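PDB 4GVO: Lmo2349 protein from Listeria monocytogenes, which probably serves as the extracellular solute-binding component of an amino-acid ABC transporter, with L-cystine as its putative substrate. Local coordinates for residues N95-V103 / D166-V175; V13-C23 / L31-V39. All coordinates share one frame; numbering follows the deposited sequence. Where two conformers were deposited one is given.

Interaction 1 (N95-V103 / D166-V175); sequences NNFPLQLTV and DATISTPFAV. With HIS (histidine), chain E.
The ring of Phe-97 is held between the methyl of Thr-171 and the bound histidine. Thr-171 CG2 sits 3.6 Å from the centroid of the Phe-97 ring in a CH-pi contact, and over the opposite face the ligand's amino nitrogen stands above the ring centre. With CG anti to the backbone N of Phe-97, chi1 of -150° sends the ring toward the ligand side, where it crosses Thr-171 at about a right angle. Phe-173, from the first turn of helix 172-180, adds an offset edge-to-face pair: its edge is directed at the Phe-97 face, planes at 87° and centroids 5.6 Å apart. The amide of Asn-95 meets Phe-173 from the other direction, its ND2 3.3 Å from Phe-173 CE2 while hydrogen-bonded to Gln-76 OE1.

The polar branch of Thr-171, OG1, donates to Pro-98 O over 2.7 Å, tilted out of the carbonyl plane.

Strand 168-170 joins strand 95-104 as an antiparallel neighbour in the mixed sheet, then runs on through Thr-171 into helix 172-180, which brings Phe-173 to the pocket. Gln-100 pairs with Ser-170 and Thr-102 with Thr-168 as hydrogen-bonded pairs. Gln-100 O takes two donors from opposite faces of its plane, Ser-170 N at 3.0 Å and Thr-102 OG1 at 3.2 Å. Thr-102 and Thr-168 lie side by side, CB of Thr-102 3.6 Å from CG2 of Thr-168.

The OG1 bond ties Thr-171 to the residue after Phe-97, which favours keeping its methyl over the ring and may steady this pocket residue; the amino group, if protonated, would be favoured by the pi cloud.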
ATOM      1  N   ASN A  95       9.600   1.681   1.013  1.00  7.93           N
ATOM      2  CA  ASN A  95       8.869   1.801   2.283  1.00  8.16           C
ATOM      3  C   ASN A  95       8.881   0.417   2.962  1.00  9.51           C
ATOM      4  O   ASN A  95       9.220  -0.582   2.307  1.00  9.72           O
ATOM      5  CB  ASN A  95       7.413   2.288   2.111  1.00  9.55           C
ATOM      6  CG  ASN A  95       6.872   2.926   3.355  1.00 10.75           C
ATOM      7  OD1 ASN A  95       7.627   3.144   4.329  1.00 12.13           O
ATOM      8  ND2 ASN A  95       5.596   3.222   3.357  1.00 11.93           N
ATOM      9  N   ASN A  96       8.478   0.398   4.217  1.00 10.50           N
ATOM     10  CA  ASN A  96       8.109  -0.809   4.967  1.00 11.50           C
ATOM     11  C   ASN A  96       6.579  -0.783   5.172  1.00 10.34           C
ATOM     12  O   ASN A  96       6.032   0.269   5.427  1.00 13.55           O
ATOM     13  CB  ASN A  96       8.664  -0.749   6.418  1.00 16.51           C
ATOM     14  CG  ASN A  96      10.138  -0.737   6.482  1.00 21.14           C
ATOM     15  OD1 ASN A  96      10.725   0.186   7.043  1.00 29.89           O
ATOM     16  ND2 ASN A  96      10.752  -1.708   5.874  1.00 29.62           N
ATOM     17  N   PHE A  97       5.905  -1.930   5.134  1.00  9.21           N
ATOM     18  CA  PHE A  97       4.461  -1.961   5.286  1.00  8.95           C
ATOM     19  C   PHE A  97       4.099  -3.114   6.263  1.00  9.13           C
ATOM     20  O   PHE A  97       3.379  -4.052   5.905  1.00  9.48           O
ATOM     21  CB  PHE A  97       3.799  -2.110   3.919  1.00 10.75           C
ATOM     22  CG  PHE A  97       2.442  -1.489   3.795  1.00 10.30           C
ATOM     23  CD1 PHE A  97       1.301  -2.088   4.325  1.00  9.97           C
ATOM     24  CD2 PHE A  97       2.291  -0.278   3.122  1.00 10.19           C
ATOM     25  CE1 PHE A  97       0.048  -1.492   4.174  1.00 11.10           C
ATOM     26  CE2 PHE A  97       1.066   0.322   3.013  1.00  9.41           C
ATOM     27  CZ  PHE A  97      -0.061  -0.298   3.524  1.00 10.32           C
ATOM     28  N   PRO A  98       4.541  -2.998   7.537  1.00  8.38           N
ATOM     29  CA  PRO A  98       4.250  -4.074   8.496  1.00  9.01           C
ATOM     30  C   PRO A  98       2.762  -4.065   8.832  1.00  7.26           C
ATOM     31  O   PRO A  98       2.185  -3.012   9.159  1.00  9.99           O
ATOM     32  CB  PRO A  98       5.101  -3.716   9.716  1.00 10.58           C
ATOM     33  CG  PRO A  98       5.315  -2.257   9.597  1.00 11.01           C
ATOM     34  CD  PRO A  98       5.423  -1.991   8.123  1.00  9.69           C
ATOM     35  N   LEU A  99       2.110  -5.215   8.760  1.00  7.44           N
ATOM     36  CA  LEU A  99       0.659  -5.323   8.952  1.00  7.44           C
ATOM     37  C   LEU A  99       0.293  -5.858  10.339  1.00  7.38           C
ATOM     38  O   LEU A  99       0.886  -6.805  10.821  1.00  8.50           O
ATOM     39  CB  LEU A  99       0.065  -6.277   7.915  1.00  7.71           C
ATOM     40  CG  LEU A  99       0.113  -5.776   6.453  1.00  8.95           C
ATOM     41  CD1 LEU A  99      -0.434  -6.869   5.506  1.00 11.30           C
ATOM     42  CD2 LEU A  99      -0.626  -4.448   6.304  1.00 10.62           C
ATOM     43  N   GLN A 100      -0.709  -5.249  10.934  1.00  8.00           N
ATOM     44  CA  GLN A 100      -1.302  -5.680  12.178  1.00  7.80           C
ATOM     45  C   GLN A 100      -2.813  -5.605  12.083  1.00  6.91           C
ATOM     46  O   GLN A 100      -3.346  -4.731  11.377  1.00  7.96           O
ATOM     47  CB  GLN A 100      -0.866  -4.798  13.365  1.00  7.64           C
ATOM     48  CG  GLN A 100       0.567  -5.058  13.814  1.00  8.90           C
ATOM     49  CD  GLN A 100       1.059  -4.009  14.764  1.00 10.29           C
ATOM     50  OE1 GLN A 100       1.479  -2.965  14.349  1.00 10.70           O
ATOM     51  NE2 GLN A 100       0.939  -4.281  16.079  1.00 11.71           N
ATOM     52  N   LEU A 101      -3.508  -6.452  12.828  1.00  7.25           N
ATOM     53  CA  LEU A 101      -4.925  -6.228  13.064  1.00  8.16           C
ATOM     54  C   LEU A 101      -5.131  -4.821  13.575  1.00  7.72           C
ATOM     55  O   LEU A 101      -4.336  -4.291  14.343  1.00  8.98           O
ATOM     56  CB  LEU A 101      -5.509  -7.206  14.042  1.00  8.55           C
ATOM     57  CG  LEU A 101      -5.463  -8.687  13.680  1.00  9.04           C
ATOM     58  CD1 LEU A 101      -6.061  -9.531  14.801  1.00 10.73           C
ATOM     59  CD2 LEU A 101      -6.159  -8.960  12.336  1.00 11.53           C
ATOM     60  N   THR A 102      -6.223  -4.219  13.123  1.00  7.98           N
ATOM     61  CA  THR A 102      -6.516  -2.835  13.451  1.00  9.00           C
ATOM     62  C   THR A 102      -7.992  -2.795  13.858  1.00  8.66           C
ATOM     63  O   THR A 102      -8.844  -3.388  13.216  1.00  8.94           O
ATOM     64  CB  THR A 102      -6.219  -1.952  12.236  1.00 10.39           C
ATOM     65  OG1 THR A 102      -4.810  -1.972  11.982  1.00 11.12           O
ATOM     66  CG2 THR A 102      -6.655  -0.497  12.487  1.00 11.37           C
ATOM     67  N   VAL A 103      -8.265  -2.131  14.980  1.00  8.75           N
ATOM     68  CA  VAL A 103      -9.583  -2.106  15.596  1.00  8.77           C
ATOM     69  C   VAL A 103      -9.951  -0.684  16.024  1.00  8.31           C
ATOM     70  O   VAL A 103      -9.133   0.223  15.996  1.00  9.54           O
ATOM     71  CB  VAL A 103      -9.611  -3.043  16.821  1.00  8.64           C
ATOM     72  CG1 VAL A 103      -9.392  -4.508  16.408  1.00  9.10           C
ATOM     73  CG2 VAL A 103      -8.587  -2.582  17.872  1.00 11.05           C
ATOM     74  N   ASP A 166     -15.462  -6.046  13.078  1.00  8.88           N
ATOM     75  CA  ASP A 166     -14.740  -6.079  14.341  1.00  9.19           C
ATOM     76  C   ASP A 166     -13.279  -5.611  14.196  1.00 10.01           C
ATOM     77  O   ASP A 166     -12.685  -5.095  15.134  1.00  9.63           O
ATOM     78  CB  ASP A 166     -14.785  -7.499  14.855  1.00  9.01           C
ATOM     79  CG  ASP A 166     -16.201  -7.937  15.214  1.00 10.74           C
ATOM     80  OD1 ASP A 166     -16.662  -7.525  16.302  1.00 13.76           O
ATOM     81  OD2 ASP A 166     -16.825  -8.652  14.386  1.00 13.07           O
ATOM     82  N   ALA A 167     -12.697  -5.826  13.017  1.00  8.66           N
ATOM     83  CA  ALA A 167     -11.287  -5.530  12.767  1.00  8.49           C
ATOM     84  C   ALA A 167     -11.042  -5.347  11.300  1.00  7.94           C
ATOM     85  O   ALA A 167     -11.877  -5.745  10.475  1.00  9.63           O
ATOM     86  CB  ALA A 167     -10.354  -6.650  13.295  1.00  9.47           C
ATOM     87  N   THR A 168      -9.916  -4.695  11.013  1.00  8.02           N
ATOM     88  CA  THR A 168      -9.341  -4.679   9.672  1.00  8.08           C
ATOM     89  C   THR A 168      -7.859  -5.077   9.820  1.00  8.16           C
ATOM     90  O   THR A 168      -7.428  -5.526  10.892  1.00  8.37           O
ATOM     91  CB  THR A 168      -9.524  -3.292   9.006  1.00 10.06           C
ATOM     92  OG1 THR A 168      -9.093  -3.360   7.638  1.00 10.65           O
ATOM     93  CG2 THR A 168      -8.785  -2.186   9.717  1.00 12.07           C
ATOM     94  N   ILE A 169      -7.091  -4.897   8.741  1.00  7.50           N
ATOM     95  CA  ILE A 169      -5.646  -5.104   8.756  1.00  8.50           C
ATOM     96  C   ILE A 169      -5.011  -3.886   8.109  1.00  9.38           C
ATOM     97  O   ILE A 169      -5.479  -3.413   7.073  1.00 10.55           O
ATOM     98  CB  ILE A 169      -5.254  -6.437   8.108  1.00  8.29           C
ATOM     99  CG1 ILE A 169      -3.770  -6.758   8.371  1.00  9.34           C
ATOM    100  CG2 ILE A 169      -5.649  -6.563   6.624  1.00 10.00           C
ATOM    101  CD1 ILE A 169      -3.403  -8.165   7.971  1.00 10.67           C
ATOM    102  N   SER A 170      -4.024  -3.304   8.786  1.00  8.94           N
ATOM    103  CA  SER A 170      -3.424  -2.062   8.320  1.00  8.43           C
ATOM    104  C   SER A 170      -2.009  -1.887   8.833  1.00  8.59           C
ATOM    105  O   SER A 170      -1.457  -2.826   9.430  1.00  8.40           O
ATOM    106  CB  SER A 170      -4.284  -0.811   8.655  1.00 11.34           C
ATOM    107  OG  SER A 170      -3.891   0.294   7.781  1.00 12.83           O
ATOM    108  N   THR A 171      -1.388  -0.737   8.546  1.00  8.87           N
ATOM    109  CA  THR A 171      -0.009  -0.477   8.939  1.00  8.33           C
ATOM    110  C   THR A 171       0.007   0.818   9.752  1.00  8.54           C
ATOM    111  O   THR A 171      -0.758   1.732   9.442  1.00  9.38           O
ATOM    112  CB  THR A 171       0.927  -0.453   7.722  1.00  9.23           C
ATOM    113  OG1 THR A 171       2.279  -0.559   8.149  1.00  9.50           O
ATOM    114  CG2 THR A 171       0.722   0.752   6.829  1.00  9.00           C
ATOM    115  N   PRO A 172       0.889   0.920  10.750  1.00  9.64           N
ATOM    116  CA  PRO A 172       0.915   2.113  11.586  1.00 10.19           C
ATOM    117  C   PRO A 172       0.962   3.460  10.865  1.00  8.87           C
ATOM    118  O   PRO A 172       0.237   4.382  11.283  1.00  9.91           O
ATOM    119  CB  PRO A 172       2.093   1.895  12.467  1.00 10.06           C
ATOM    120  CG  PRO A 172       2.044   0.425  12.701  1.00 11.49           C
ATOM    121  CD  PRO A 172       1.694  -0.156  11.354  1.00  9.32           C
ATOM    122  N   PHE A 173       1.770   3.652   9.800  1.00  9.22           N
ATOM    123  CA  PHE A 173       1.839   4.990   9.212  1.00  9.37           C
ATOM    124  C   PHE A 173       0.483   5.417   8.700  1.00  8.58           C
ATOM    125  O   PHE A 173       0.136   6.593   8.736  1.00 10.01           O
ATOM    126  CB  PHE A 173       2.943   5.142   8.125  1.00  9.27           C
ATOM    127  CG  PHE A 173       2.549   4.740   6.735  1.00  9.35           C
ATOM    128  CD1 PHE A 173       1.804   5.587   5.927  1.00 10.46           C
ATOM    129  CD2 PHE A 173       2.995   3.538   6.176  1.00 10.32           C
ATOM    130  CE1 PHE A 173       1.499   5.237   4.616  1.00 10.61           C
ATOM    131  CE2 PHE A 173       2.648   3.159   4.883  1.00 10.48           C
ATOM    132  CZ  PHE A 173       1.902   3.997   4.097  1.00 11.08           C
ATOM    133  N   ALA A 174      -0.262   4.469   8.155  1.00  8.60           N
ATOM    134  CA  ALA A 174      -1.540   4.759   7.559  1.00  8.12           C
ATOM    135  C   ALA A 174      -2.602   5.032   8.627  1.00  8.24           C
ATOM    136  O   ALA A 174      -3.410   5.961   8.496  1.00  9.51           O
ATOM    137  CB  ALA A 174      -1.979   3.666   6.570  1.00 11.10           C
ATOM    138  N   VAL A 175      -2.619   4.222   9.678  1.00  9.05           N
ATOM    139  CA  VAL A 175      -3.509   4.372  10.811  1.00  9.12           C
ATOM    140  C   VAL A 175      -3.266   5.740  11.476  1.00  9.77           C
ATOM    141  O   VAL A 175      -4.211   6.480  11.750  1.00 10.37           O
ATOM    142  CB  VAL A 175      -3.310   3.231  11.811  1.00  8.55           C
ATOM    143  CG1 VAL A 175      -4.053   3.536  13.137  1.00 11.53           C
ATOM    144  CG2 VAL A 175      -3.756   1.887  11.219  1.00 10.98           C
TER
HETATM  145  N   HIS E 703       0.260  -2.421   0.535  0.60 10.19           N
HETATM  146  CA  HIS E 703      -0.918  -2.960  -0.212  0.60 10.85           C
HETATM  147  C   HIS E 703      -0.594  -4.177  -1.012  0.60 10.65           C
HETATM  148  O   HIS E 703       0.596  -4.485  -1.171  0.60 11.19           O
HETATM  149  CB  HIS E 703      -1.493  -1.891  -1.125  0.60 11.26           C
HETATM  150  CG  HIS E 703      -2.480  -1.009  -0.422  0.60 15.00           C
HETATM  151  ND1 HIS E 703      -2.114  -0.233   0.608  0.60 17.47           N
HETATM  152  CD2 HIS E 703      -3.877  -0.842  -0.574  0.60 15.57           C
HETATM  153  CE1 HIS E 703      -3.213   0.406   1.083  0.60 16.70           C
HETATM  154  NE2 HIS E 703      -4.267   0.045   0.336  0.60 17.54           N
HETATM  155  OXT HIS E 703      -1.524  -4.868  -1.489  0.60 10.92           O

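Interaction 2 (V13-C23 / L31-V39). With HIS (histidine), chain E.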
ATOM      1  N   VAL A  13       2.546   4.517 -15.715  1.00  9.45           N
ATOM      2  CA  VAL A  13       2.520   4.092 -14.317  1.00  9.05           C
ATOM      3  C   VAL A  13       1.097   4.045 -13.811  1.00  9.13           C
ATOM      4  O   VAL A  13       0.418   5.074 -13.735  1.00 10.95           O
ATOM      5  CB  VAL A  13       3.343   5.089 -13.451  1.00  9.50           C
ATOM      6  CG1 VAL A  13       3.405   4.625 -11.998  1.00 11.08           C
ATOM      7  CG2 VAL A  13       4.751   5.291 -14.024  1.00 12.82           C
ATOM      8  N   GLY A  14       0.627   2.862 -13.439  1.00  8.67           N
ATOM      9  CA  GLY A  14      -0.643   2.746 -12.791  1.00  9.37           C
ATOM     10  C   GLY A  14      -0.547   3.114 -11.329  1.00  9.13           C
ATOM     11  O   GLY A  14       0.349   2.648 -10.630  1.00  9.47           O
ATOM     12  N   THR A  15      -1.486   3.928 -10.885  1.00  8.60           N
ATOM     13  CA  THR A  15      -1.629   4.249  -9.484  1.00  8.81           C
ATOM     14  C   THR A  15      -3.074   4.532  -9.152  1.00  9.12           C
ATOM     15  O   THR A  15      -3.942   4.476 -10.034  1.00  8.69           O
ATOM     16  CB  THR A  15      -0.669   5.399  -9.100  1.00 11.06           C
ATOM     17  OG1 THR A  15      -0.558   5.476  -7.665  1.00 11.01           O
ATOM     18  CG2 THR A  15      -1.118   6.756  -9.656  1.00 11.55           C
ATOM     19  N   GLY A  16      -3.344   4.824  -7.891  1.00 10.17           N
ATOM     20  CA  GLY A  16      -4.685   5.134  -7.417  1.00 10.35           C
ATOM     21  C   GLY A  16      -4.854   6.610  -7.063  1.00 10.08           C
ATOM     22  O   GLY A  16      -3.964   7.450  -7.271  1.00 10.50           O
ATOM     23  N   THR A  17      -6.032   6.910  -6.534  1.00 10.82           N
ATOM     24  CA  THR A  17      -6.337   8.237  -6.011  1.00 10.93           C
ATOM     25  C   THR A  17      -6.941   8.190  -4.620  1.00 10.27           C
ATOM     26  O   THR A  17      -7.308   9.245  -4.082  1.00 12.56           O
ATOM     27  CB  THR A  17      -7.323   8.999  -6.927  1.00 12.08           C
ATOM     28  OG1 THR A  17      -8.590   8.315  -6.952  1.00 15.55           O
ATOM     29  CG2 THR A  17      -6.728   9.128  -8.352  1.00 13.79           C
ATOM     30  N   GLN A  18      -6.950   7.015  -3.977  1.00 10.43           N
ATOM     31  CA  GLN A  18      -7.692   6.837  -2.735  0.70 12.57           C
ATOM     32  C   GLN A  18      -6.808   6.393  -1.590  1.00 11.21           C
ATOM     33  O   GLN A  18      -7.278   5.751  -0.652  1.00 13.67           O
ATOM     34  CB  GLN A  18      -8.818   5.832  -2.929  0.70 13.62           C
ATOM     35  CG  GLN A  18      -9.783   6.223  -4.038  0.70 13.90           C
ATOM     36  CD  GLN A  18     -10.564   7.469  -3.716  0.70 20.27           C
ATOM     37  OE1 GLN A  18     -11.230   7.527  -2.682  0.70 23.22           O
ATOM     38  NE2 GLN A  18     -10.491   8.481  -4.592  0.70 20.65           N
ATOM     39  N   PHE A  19      -5.529   6.770  -1.634  1.00 10.60           N
ATOM     40  CA  PHE A  19      -4.609   6.531  -0.509  1.00  9.83           C
ATOM     41  C   PHE A  19      -4.046   7.870  -0.065  1.00  8.56           C
ATOM     42  O   PHE A  19      -3.073   8.402  -0.646  1.00  9.27           O
ATOM     43  CB  PHE A  19      -3.528   5.536  -0.870  1.00  9.24           C
ATOM     44  CG  PHE A  19      -2.819   4.886   0.311  1.00  9.42           C
ATOM     45  CD1 PHE A  19      -2.734   5.485   1.547  1.00 10.38           C
ATOM     46  CD2 PHE A  19      -2.145   3.656   0.131  1.00  9.82           C
ATOM     47  CE1 PHE A  19      -2.063   4.865   2.587  1.00 11.06           C
ATOM     48  CE2 PHE A  19      -1.439   3.065   1.173  1.00 10.89           C
ATOM     49  CZ  PHE A  19      -1.427   3.668   2.411  1.00 11.23           C
ATOM     50  N   PRO A  20      -4.654   8.467   0.973  1.00  9.87           N
ATOM     51  CA  PRO A  20      -4.190   9.787   1.399  1.00 10.10           C
ATOM     52  C   PRO A  20      -2.698   9.826   1.679  1.00  9.53           C
ATOM     53  O   PRO A  20      -2.148   8.895   2.273  1.00 10.16           O
ATOM     54  CB  PRO A  20      -5.039  10.047   2.682  1.00 11.65           C
ATOM     55  CG  PRO A  20      -6.331   9.316   2.410  1.00 12.57           C
ATOM     56  CD  PRO A  20      -5.836   8.028   1.767  1.00 11.03           C
ATOM     57  N   ASN A  21      -2.052  10.891   1.213  1.00 10.00           N
ATOM     58  CA  ASN A  21      -0.633  11.084   1.328  1.00  8.71           C
ATOM     59  C   ASN A  21       0.258  10.146   0.532  1.00  9.03           C
ATOM     60  O   ASN A  21       1.492  10.261   0.611  1.00 10.07           O
ATOM     61  CB  ASN A  21      -0.158  11.237   2.768  1.00 11.08           C
ATOM     62  CG  ASN A  21      -0.233  12.692   3.250  1.00 12.73           C
ATOM     63  OD1 ASN A  21      -1.049  13.461   2.785  1.00 13.18           O
ATOM     64  ND2 ASN A  21       0.559  13.020   4.238  1.00 16.31           N
ATOM     65  N   VAL A  22      -0.347   9.266  -0.247  1.00  9.61           N
ATOM     66  CA  VAL A  22       0.392   8.254  -1.033  1.00  8.14           C
ATOM     67  C   VAL A  22       0.096   8.400  -2.523  1.00  8.57           C
ATOM     68  O   VAL A  22       0.998   8.521  -3.346  1.00  8.99           O
ATOM     69  CB  VAL A  22       0.092   6.850  -0.514  1.00  8.82           C
ATOM     70  CG1 VAL A  22       0.521   5.785  -1.517  1.00 10.50           C
ATOM     71  CG2 VAL A  22       0.715   6.659   0.873  1.00 11.08           C
ATOM     72  N   CYS A  23      -1.190   8.406  -2.856  1.00  8.38           N
ATOM     73  CA  CYS A  23      -1.653   8.630  -4.233  1.00  8.92           C
ATOM     74  C   CYS A  23      -3.076   9.158  -4.137  1.00  8.56           C
ATOM     75  O   CYS A  23      -3.998   8.462  -3.783  1.00 10.17           O
ATOM     76  CB  CYS A  23      -1.498   7.398  -5.155  1.00  9.56           C
ATOM     77  SG  CYS A  23      -2.217   5.858  -4.564  1.00 11.17           S
ATOM     78  N   LEU A  31      -2.586  15.229  -9.107  1.00 16.04           N
ATOM     79  CA  LEU A  31      -2.231  13.942  -8.529  1.00 11.97           C
ATOM     80  C   LEU A  31      -0.909  14.094  -7.746  1.00 10.42           C
ATOM     81  O   LEU A  31       0.074  14.619  -8.262  1.00 13.47           O
ATOM     82  CB  LEU A  31      -2.112  12.888  -9.621  1.00 12.93           C
ATOM     83  CG  LEU A  31      -1.863  11.474  -9.211  1.00 11.06           C
ATOM     84  CD1 LEU A  31      -3.076  10.848  -8.518  1.00 16.37           C
ATOM     85  CD2 LEU A  31      -1.449  10.628 -10.390  1.00 14.04           C
ATOM     86  N   THR A  32      -0.916  13.638  -6.499  1.00 11.63           N
ATOM     87  CA  THR A  32       0.268  13.799  -5.665  1.00 11.32           C
ATOM     88  C   THR A  32       0.282  12.728  -4.566  1.00 10.31           C
ATOM     89  O   THR A  32      -0.458  11.769  -4.650  1.00 10.23           O
ATOM     90  CB  THR A  32       0.343  15.256  -5.127  1.00 12.12           C
ATOM     91  OG1 THR A  32       1.616  15.493  -4.538  1.00 12.05           O
ATOM     92  CG2 THR A  32      -0.808  15.581  -4.122  1.00 14.29           C
ATOM     93  N   GLY A  33       1.157  12.878  -3.561  1.00 10.04           N
ATOM     94  CA  GLY A  33       1.407  11.903  -2.527  1.00 10.74           C
ATOM     95  C   GLY A  33       2.756  11.234  -2.711  1.00  9.12           C
ATOM     96  O   GLY A  33       3.382  11.358  -3.755  1.00  9.47           O
ATOM     97  N   TYR A  34       3.183  10.496  -1.686  1.00  8.86           N
ATOM     98  CA  TYR A  34       4.514   9.890  -1.652  1.00  8.23           C
ATOM     99  C   TYR A  34       4.866   9.117  -2.927  1.00  8.56           C
ATOM    100  O   TYR A  34       5.893   9.322  -3.507  1.00  9.92           O
ATOM    101  CB  TYR A  34       4.548   8.931  -0.455  1.00  9.13           C
ATOM    102  CG  TYR A  34       5.894   8.321  -0.140  1.00  8.38           C
ATOM    103  CD1 TYR A  34       7.024   9.099   0.108  1.00 11.18           C
ATOM    104  CD2 TYR A  34       6.040   6.957  -0.079  1.00  8.80           C
ATOM    105  CE1 TYR A  34       8.221   8.507   0.396  1.00 11.48           C
ATOM    106  CE2 TYR A  34       7.262   6.358   0.255  1.00  8.82           C
ATOM    107  CZ  TYR A  34       8.349   7.133   0.478  1.00  9.17           C
ATOM    108  OH  TYR A  34       9.600   6.604   0.794  1.00 10.38           O
ATOM    109  N   ASP A  35       4.016   8.189  -3.353  1.00  8.72           N
ATOM    110  CA  ASP A  35       4.365   7.322  -4.471  1.00  8.95           C
ATOM    111  C   ASP A  35       4.427   8.122  -5.763  1.00  7.96           C
ATOM    112  O   ASP A  35       5.322   7.899  -6.602  1.00  9.04           O
ATOM    113  CB  ASP A  35       3.388   6.174  -4.598  1.00  8.90           C
ATOM    114  CG  ASP A  35       3.614   5.063  -3.583  1.00  9.62           C
ATOM    115  OD1 ASP A  35       3.765   5.383  -2.380  1.00  9.90           O
ATOM    116  OD2 ASP A  35       3.548   3.852  -3.987  1.00 11.50           O
ATOM    117  N   VAL A  36       3.472   9.023  -5.932  1.00  9.06           N
ATOM    118  CA  VAL A  36       3.423   9.870  -7.115  1.00  9.45           C
ATOM    119  C   VAL A  36       4.638  10.765  -7.199  1.00  9.50           C
ATOM    120  O   VAL A  36       5.301  10.826  -8.258  1.00  9.93           O
ATOM    121  CB  VAL A  36       2.124  10.650  -7.141  1.00  9.56           C
ATOM    122  CG1 VAL A  36       2.117  11.701  -8.278  1.00 10.93           C
ATOM    123  CG2 VAL A  36       0.954   9.676  -7.224  1.00 11.59           C
ATOM    124  N   GLU A  37       4.964  11.439  -6.092  1.00 10.05           N
ATOM    125  CA  GLU A  37       6.113  12.319  -6.075  1.00 10.23           C
ATOM    126  C   GLU A  37       7.427  11.556  -6.230  1.00  9.54           C
ATOM    127  O   GLU A  37       8.360  12.041  -6.886  1.00 10.32           O
ATOM    128  CB  GLU A  37       6.098  13.214  -4.842  1.00 10.40           C
ATOM    129  CG  GLU A  37       4.872  14.134  -4.834  1.00 12.24           C
ATOM    130  CD  GLU A  37       4.745  15.109  -5.994  1.00 16.67           C
ATOM    131  OE1 GLU A  37       5.768  15.458  -6.629  1.00 17.98           O
ATOM    132  OE2 GLU A  37       3.614  15.583  -6.252  1.00 20.49           O
ATOM    133  N   LEU A  38       7.507  10.341  -5.678  1.00  9.01           N
ATOM    134  CA  LEU A  38       8.707   9.522  -5.895  1.00  8.75           C
ATOM    135  C   LEU A  38       8.877   9.190  -7.379  1.00  8.63           C
ATOM    136  O   LEU A  38       9.962   9.281  -7.905  1.00  9.69           O
ATOM    137  CB  LEU A  38       8.694   8.249  -5.040  1.00  9.52           C
ATOM    138  CG  LEU A  38       9.919   7.357  -5.169  1.00  8.73           C
ATOM    139  CD1 LEU A  38      11.200   8.094  -4.812  1.00 11.85           C
ATOM    140  CD2 LEU A  38       9.692   6.150  -4.288  1.00 11.27           C
ATOM    141  N   VAL A  39       7.821   8.756  -8.048  1.00  8.79           N
ATOM    142  CA  VAL A  39       7.882   8.463  -9.475  1.00  8.74           C
ATOM    143  C   VAL A  39       8.326   9.707 -10.258  1.00  9.44           C
ATOM    144  O   VAL A  39       9.111   9.619 -11.196  1.00 10.69           O
ATOM    145  CB  VAL A  39       6.547   7.891  -9.998  1.00  9.34           C
ATOM    146  CG1 VAL A  39       6.553   7.859 -11.518  1.00 11.85           C
ATOM    147  CG2 VAL A  39       6.322   6.508  -9.422  1.00 10.16           C
TER
HETATM  148  N   HIS E 703       0.260  -2.421   0.535  0.60 10.19           N
HETATM  149  CA  HIS E 703      -0.918  -2.960  -0.212  0.60 10.85           C
HETATM  150  C   HIS E 703      -0.594  -4.177  -1.012  0.60 10.65           C
HETATM  151  O   HIS E 703       0.596  -4.485  -1.171  0.60 11.19           O
HETATM  152  CB  HIS E 703      -1.493  -1.891  -1.125  0.60 11.26           C
HETATM  153  CG  HIS E 703      -2.480  -1.009  -0.422  0.60 15.00           C
HETATM  154  ND1 HIS E 703      -2.114  -0.233   0.608  0.60 17.47           N
HETATM  155  CD2 HIS E 703      -3.877  -0.842  -0.574  0.60 15.57           C
HETATM  156  CE1 HIS E 703      -3.213   0.406   1.083  0.60 16.70           C
HETATM  157  NE2 HIS E 703      -4.267   0.045   0.336  0.60 17.54           N
HETATM  158  OXT HIS E 703      -1.524  -4.868  -1.489  0.60 10.92           O
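Val-22 and Gly-33 bring their backbones within 4.1 Å, CA to CA, where residues 13-23 turn back against the start of helix 34-44. Gly-33 is the N-cap residue; with a positive phi of 108° and no side chain, it lets the Val-22 backbone come this close. Two carbonyls of the turn then take up amides of the first helical turn. Tyr-34 N reaches Asn-21 O over 2.9 Å, nearly straight at hydrogen but above the carbonyl plane; Asp-35 N reaches Val-22 O over 3.0 Å, in plane on a lone pair and more bent, at 138°. One residue on, Cys-23 CA lies 3.4 Å from Thr-32 O, a CA-H...O contact along the small antiparallel sheet of 18-19, 23-25 and 31-32.

That turn carries a classic beta bulge, Val-22 and Cys-23 both facing Phe-19, whose carbonyl accepts from both amides. The bulge lies in the 18-19/23-25 hairpin that follows strand 9-15. The protein belongs to the family 3 extracellular solute-binding proteins, whose two lobes hold the ligand between them, and Phe-19 is a pocket residue: its CE2 comes 3.2 Å from CE1 of the bound histidine. Val-22 CG2 lies over the centre of the Phe-19 ring on one face.

The other branch, CG1 of Val-22, anti to the backbone N (chi1 164°), runs beside Asp-35, 3.4 Å from its OD1. That buried carboxylate is held by Tyr-94 and Gln-76. Nearer the sheet the packing is apolar: Val-13 CG2 and Val-39 CG1 meet tip to tip at 4.0 Å, Thr-15 CG2 meets Leu-31 CD2 in the same manner, and the Leu-31 and Thr-17 side chains cross at about a right angle, CD1 touching CG2.

From the N terminus, interaction 2 closes first: strand 9-15 leads into the turn at 18-23, and after a short excursion the chain returns at 31-39, tying strand 9-15 and the 18-23 turn to strand 31-32 and the start of helix 34-44. Interaction 1 opens only later; its loop runs through 62 residues, and its closure joins strand 95-104 to strand 168-170 and the start of helix 172-180. The two are therefore in series, neither nested nor crossed. In space they still meet, although their centres lie about 19 Å apart: Phe-173 CZ comes 3.7 Å from Phe-19 CZ, and Phe-97 also packs on Phe-19. Both contacts reach the mixed sheet and border the same bound histidine.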